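Local coordinates for protein TRAP dicarboxylate transporter-DctP subunit (Desulfovibrio desulfuricans subsp. desulfuricans, PDB 4NHB) that binds sn-glycerol-3-phosphate and probably delivers it, as a periplasmic solute-binding protein, to a TRAP-type membrane transporter, at residues T96-L106 with F127-S138. Numbering follows the deposited sequence.
Sequences TSALHPAMAML and FDLINEGFTEKS
Phe127 meets the loop first, its ring lying obliquely to CD2 of Leu106, a leucine whose side chain comes close to that of the ligand-binding Thr94. One turn on, Ile130 fills the middle of the contact. Its CD1 reaches CD2 of Leu106 at 4.0 Å and the backbone between Met105 and Leu106, while CG2, anti to the backbone N, packs against SD of Met103 at 3.7 Å. The carbonyl of Ile130 accepts a bond from NE2 of His100 (3.0 Å to O), lying almost in the imidazole plane but bent at the hydrogen (136°). A water also bonded to NE2 of His100 reaches the carbonyls of Leu129 and Glu132. ND2 of Asn131 lies 3.5 Å from CE of Met103, but its hydrogen bond goes to OG1 of Thr142 on strand 140-142. The chain leaves the helix at Glu132, Gly133 takes the next N-cap position, and Phe134 receives the Met103 methyl in a CH-pi contact, CE 3.7 Å from the ring centroid; with SD oblique to the ring, this is also a Met-aromatic contact. Bends in the Met103 chain at chi2 and chi3 (-57° and -103°) carry the methyl there; OG of Ser138 covers the opposite face, and CB of His100 meets the ring edge. Lys137 runs past the carbonyl of Leu99 and gives a weak bond from NZ to ND1 of His100 (3.3 Å). Ser138 closes the contact with CB against CD1 of Leu99. Donating through NE2 and accepting at ND1, His100 is consistent with a neutral imidazole, held between CA of Phe134 and N of Ala102 with polar partners at its edge, where two short helices join the loop between ligand-binding Gln95 and Glu107.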
loop_
_atom_site.group_PDB
_atom_site.type_symbol
_atom_site.label_atom_id
_atom_site.label_comp_id
_atom_site.label_asym_id
_atom_site.label_seq_id
_atom_site.Cartn_x
_atom_site.Cartn_y
_atom_site.Cartn_z
ATOM N N THR A 96 -4.351 8.356 -0.588
ATOM C CA THR A 96 -4.129 9.753 -0.237
ATOM C C THR A 96 -3.683 10.561 -1.430
ATOM O O THR A 96 -3.511 11.786 -1.325
ATOM C CB THR A 96 -3.070 9.893 0.882
ATOM O OG1 THR A 96 -1.857 9.323 0.411
ATOM C CG2 THR A 96 -3.498 9.163 2.151
ATOM N N SER A 97 -3.500 9.905 -2.578
ATOM C CA SER A 97 -3.339 10.632 -3.830
ATOM C C SER A 97 -4.542 11.527 -4.146
ATOM O O SER A 97 -4.420 12.418 -4.964
ATOM C CB SER A 97 -3.045 9.687 -5.010
ATOM O OG SER A 97 -4.152 8.874 -5.347
ATOM N N ALA A 98 -5.678 11.314 -3.483
ATOM C CA ALA A 98 -6.866 12.149 -3.690
ATOM C C ALA A 98 -6.636 13.553 -3.194
ATOM O O ALA A 98 -7.277 14.506 -3.662
ATOM C CB ALA A 98 -8.096 11.566 -2.949
ATOM N N LEU A 99 -5.764 13.653 -2.198
ATOM C CA LEU A 99 -5.395 14.903 -1.563
ATOM C C LEU A 99 -4.114 15.526 -2.078
ATOM O O LEU A 99 -3.824 16.684 -1.777
ATOM C CB LEU A 99 -5.177 14.643 -0.097
ATOM C CG LEU A 99 -6.262 13.803 0.574
ATOM C CD1 LEU A 99 -5.859 13.493 1.980
ATOM C CD2 LEU A 99 -7.546 14.555 0.540
ATOM N N HIS A 100 -3.312 14.749 -2.797
ATOM C CA HIS A 100 -1.980 15.198 -3.177
ATOM C C HIS A 100 -1.473 14.247 -4.228
ATOM O O HIS A 100 -1.012 13.134 -3.923
ATOM C CB HIS A 100 -1.060 15.264 -1.954
ATOM C CG HIS A 100 0.335 15.707 -2.258
ATOM N ND1 HIS A 100 0.620 16.917 -2.851
ATOM C CD2 HIS A 100 1.530 15.103 -2.045
ATOM C CE1 HIS A 100 1.925 17.043 -2.987
ATOM N NE2 HIS A 100 2.501 15.957 -2.505
ATOM N N PRO A 101 -1.607 14.648 -5.491
ATOM C CA PRO A 101 -1.282 13.738 -6.592
ATOM C C PRO A 101 0.067 13.029 -6.475
ATOM O O PRO A 101 0.145 11.891 -6.916
ATOM C CB PRO A 101 -1.345 14.656 -7.812
ATOM C CG PRO A 101 -2.462 15.622 -7.447
ATOM C CD PRO A 101 -2.374 15.821 -5.956
ATOM N N ALA A 102 1.082 13.657 -5.901
ATOM C CA ALA A 102 2.399 13.064 -5.899
ATOM C C ALA A 102 2.395 11.754 -5.091
ATOM O O ALA A 102 3.191 10.842 -5.381
ATOM C CB ALA A 102 3.446 14.024 -5.339
ATOM N N MET A 103 1.492 11.651 -4.113
ATOM C CA MET A 103 1.404 10.420 -3.290
ATOM C C MET A 103 1.214 9.192 -4.155
ATOM O O MET A 103 1.662 8.090 -3.793
ATOM C CB MET A 103 0.287 10.526 -2.267
ATOM C CG MET A 103 0.425 11.663 -1.295
ATOM S SD MET A 103 1.959 11.609 -0.377
ATOM C CE MET A 103 1.471 11.005 1.227
ATOM N N ALA A 104 0.540 9.361 -5.295
ATOM C CA ALA A 104 0.369 8.249 -6.240
ATOM C C ALA A 104 1.706 7.657 -6.630
ATOM O O ALA A 104 1.812 6.466 -6.855
ATOM C CB ALA A 104 -0.370 8.699 -7.489
ATOM N N MET A 105 2.727 8.497 -6.717
ATOM C CA MET A 105 4.037 8.039 -7.169
ATOM C C MET A 105 4.778 7.104 -6.197
ATOM O O MET A 105 5.771 6.507 -6.595
ATOM C CB MET A 105 4.902 9.235 -7.554
ATOM C CG MET A 105 4.292 10.035 -8.711
ATOM S SD MET A 105 5.415 11.237 -9.476
ATOM C CE MET A 105 6.311 10.183 -10.560
ATOM N N LEU A 106 4.273 6.965 -4.969
ATOM C CA LEU A 106 4.746 5.934 -4.039
ATOM C C LEU A 106 4.626 4.553 -4.692
ATOM O O LEU A 106 5.408 3.654 -4.394
ATOM C CB LEU A 106 3.973 5.976 -2.713
ATOM C CG LEU A 106 4.255 7.201 -1.795
ATOM C CD1 LEU A 106 3.232 7.400 -0.648
ATOM C CD2 LEU A 106 5.621 7.122 -1.199
ATOM N N PHE A 127 10.943 9.741 -1.127
ATOM C CA PHE A 127 9.857 9.979 -0.186
ATOM C C PHE A 127 9.739 11.441 0.190
ATOM O O PHE A 127 8.643 11.986 0.284
ATOM C CB PHE A 127 10.113 9.181 1.086
ATOM C CG PHE A 127 9.056 9.370 2.150
ATOM C CD1 PHE A 127 7.965 8.545 2.196
ATOM C CD2 PHE A 127 9.186 10.360 3.126
ATOM C CE1 PHE A 127 7.012 8.708 3.175
ATOM C CE2 PHE A 127 8.218 10.526 4.097
ATOM C CZ PHE A 127 7.147 9.706 4.123
ATOM N N ASP A 128 10.877 12.075 0.452
ATOM C CA ASP A 128 10.875 13.498 0.788
ATOM C C ASP A 128 10.238 14.321 -0.333
ATOM O O ASP A 128 9.384 15.162 -0.063
ATOM C CB ASP A 128 12.297 14.007 1.044
ATOM C CG ASP A 128 12.884 13.493 2.346
ATOM O OD1 ASP A 128 12.190 12.784 3.094
ATOM O OD2 ASP A 128 14.064 13.790 2.614
ATOM N N LEU A 129 10.625 14.054 -1.586
ATOM C CA LEU A 129 10.085 14.813 -2.718
ATOM C C LEU A 129 8.581 14.605 -2.847
ATOM O O LEU A 129 7.850 15.546 -3.088
ATOM C CB LEU A 129 10.782 14.446 -4.031
ATOM C CG LEU A 129 12.227 14.942 -4.111
ATOM C CD1 LEU A 129 12.993 14.230 -5.201
ATOM C CD2 LEU A 129 12.182 16.436 -4.369
ATOM N N ILE A 130 8.128 13.371 -2.653
ATOM C CA ILE A 130 6.721 13.037 -2.808
ATOM C C ILE A 130 5.879 13.688 -1.713
ATOM O O ILE A 130 4.762 14.103 -1.954
ATOM C CB ILE A 130 6.512 11.490 -2.757
ATOM C CG1 ILE A 130 6.844 10.869 -4.118
ATOM C CG2 ILE A 130 5.119 11.208 -2.283
ATOM C CD1 ILE A 130 7.226 9.352 -4.094
ATOM N N ASN A 131 6.442 13.750 -0.507
ATOM C CA ASN A 131 5.756 14.227 0.663
ATOM C C ASN A 131 5.797 15.726 0.867
ATOM O O ASN A 131 5.034 16.260 1.679
ATOM C CB ASN A 131 6.327 13.526 1.882
ATOM C CG ASN A 131 5.309 13.348 2.974
ATOM O OD1 ASN A 131 5.469 13.895 4.073
ATOM N ND2 ASN A 131 4.238 12.599 2.686
ATOM N N GLU A 132 6.679 16.417 0.145
ATOM C CA GLU A 132 6.722 17.874 0.237
ATOM C C GLU A 132 5.369 18.482 -0.053
ATOM O O GLU A 132 4.826 18.294 -1.133
ATOM C CB GLU A 132 7.731 18.469 -0.759
ATOM C CG GLU A 132 8.992 18.939 -0.114
ATOM C CD GLU A 132 8.719 19.956 0.957
ATOM O OE1 GLU A 132 7.751 20.738 0.792
ATOM O OE2 GLU A 132 9.457 19.958 1.964
ATOM N N GLY A 133 4.848 19.255 0.886
ATOM C CA GLY A 133 3.588 19.939 0.649
ATOM C C GLY A 133 2.352 19.129 1.019
ATOM O O GLY A 133 1.262 19.669 1.089
ATOM N N PHE A 134 2.505 17.830 1.267
ATOM C CA PHE A 134 1.347 16.979 1.556
ATOM C C PHE A 134 0.586 17.440 2.798
ATOM O O PHE A 134 -0.645 17.515 2.811
ATOM C CB PHE A 134 1.791 15.529 1.757
ATOM C CG PHE A 134 0.722 14.653 2.301
ATOM C CD1 PHE A 134 -0.353 14.314 1.526
ATOM C CD2 PHE A 134 0.806 14.143 3.574
ATOM C CE1 PHE A 134 -1.351 13.520 2.028
ATOM C CE2 PHE A 134 -0.187 13.323 4.077
ATOM C CZ PHE A 134 -1.245 13.011 3.312
ATOM N N THR A 135 1.318 17.728 3.849
ATOM C CA THR A 135 0.695 18.022 5.136
ATOM C C THR A 135 -0.109 19.317 5.079
ATOM O O THR A 135 -1.138 19.450 5.727
ATOM C CB THR A 135 1.729 18.180 6.249
ATOM O OG1 THR A 135 2.424 16.953 6.454
ATOM C CG2 THR A 135 1.046 18.581 7.540
ATOM N N GLU A 136 0.395 20.277 4.314
ATOM C CA GLU A 136 -0.290 21.544 4.111
ATOM C C GLU A 136 -1.631 21.329 3.441
ATOM O O GLU A 136 -2.599 22.006 3.758
ATOM C CB GLU A 136 0.570 22.469 3.242
ATOM C CG GLU A 136 1.793 23.011 3.966
ATOM C CD GLU A 136 3.083 22.250 3.647
ATOM O OE1 GLU A 136 3.103 20.976 3.637
ATOM O OE2 GLU A 136 4.074 22.959 3.380
ATOM N N LYS A 137 -1.675 20.387 2.499
ATOM C CA LYS A 137 -2.907 20.070 1.780
ATOM C C LYS A 137 -3.893 19.194 2.573
ATOM O O LYS A 137 -5.115 19.235 2.341
ATOM C CB LYS A 137 -2.580 19.342 0.479
ATOM C CG LYS A 137 -1.868 20.167 -0.575
ATOM C CD LYS A 137 -2.067 19.520 -1.933
ATOM C CE LYS A 137 -0.939 19.851 -2.895
ATOM N NZ LYS A 137 -1.206 19.281 -4.251
ATOM N N SER A 138 -3.370 18.384 3.492
ATOM C CA SER A 138 -4.154 17.271 4.022
ATOM C C SER A 138 -4.485 17.377 5.504
ATOM O O SER A 138 -5.484 16.847 5.952
ATOM C CB SER A 138 -3.395 15.955 3.777
ATOM O OG SER A 138 -2.149 15.968 4.460
HETATM O O HOH W 1 5.302 16.856 -3.444
#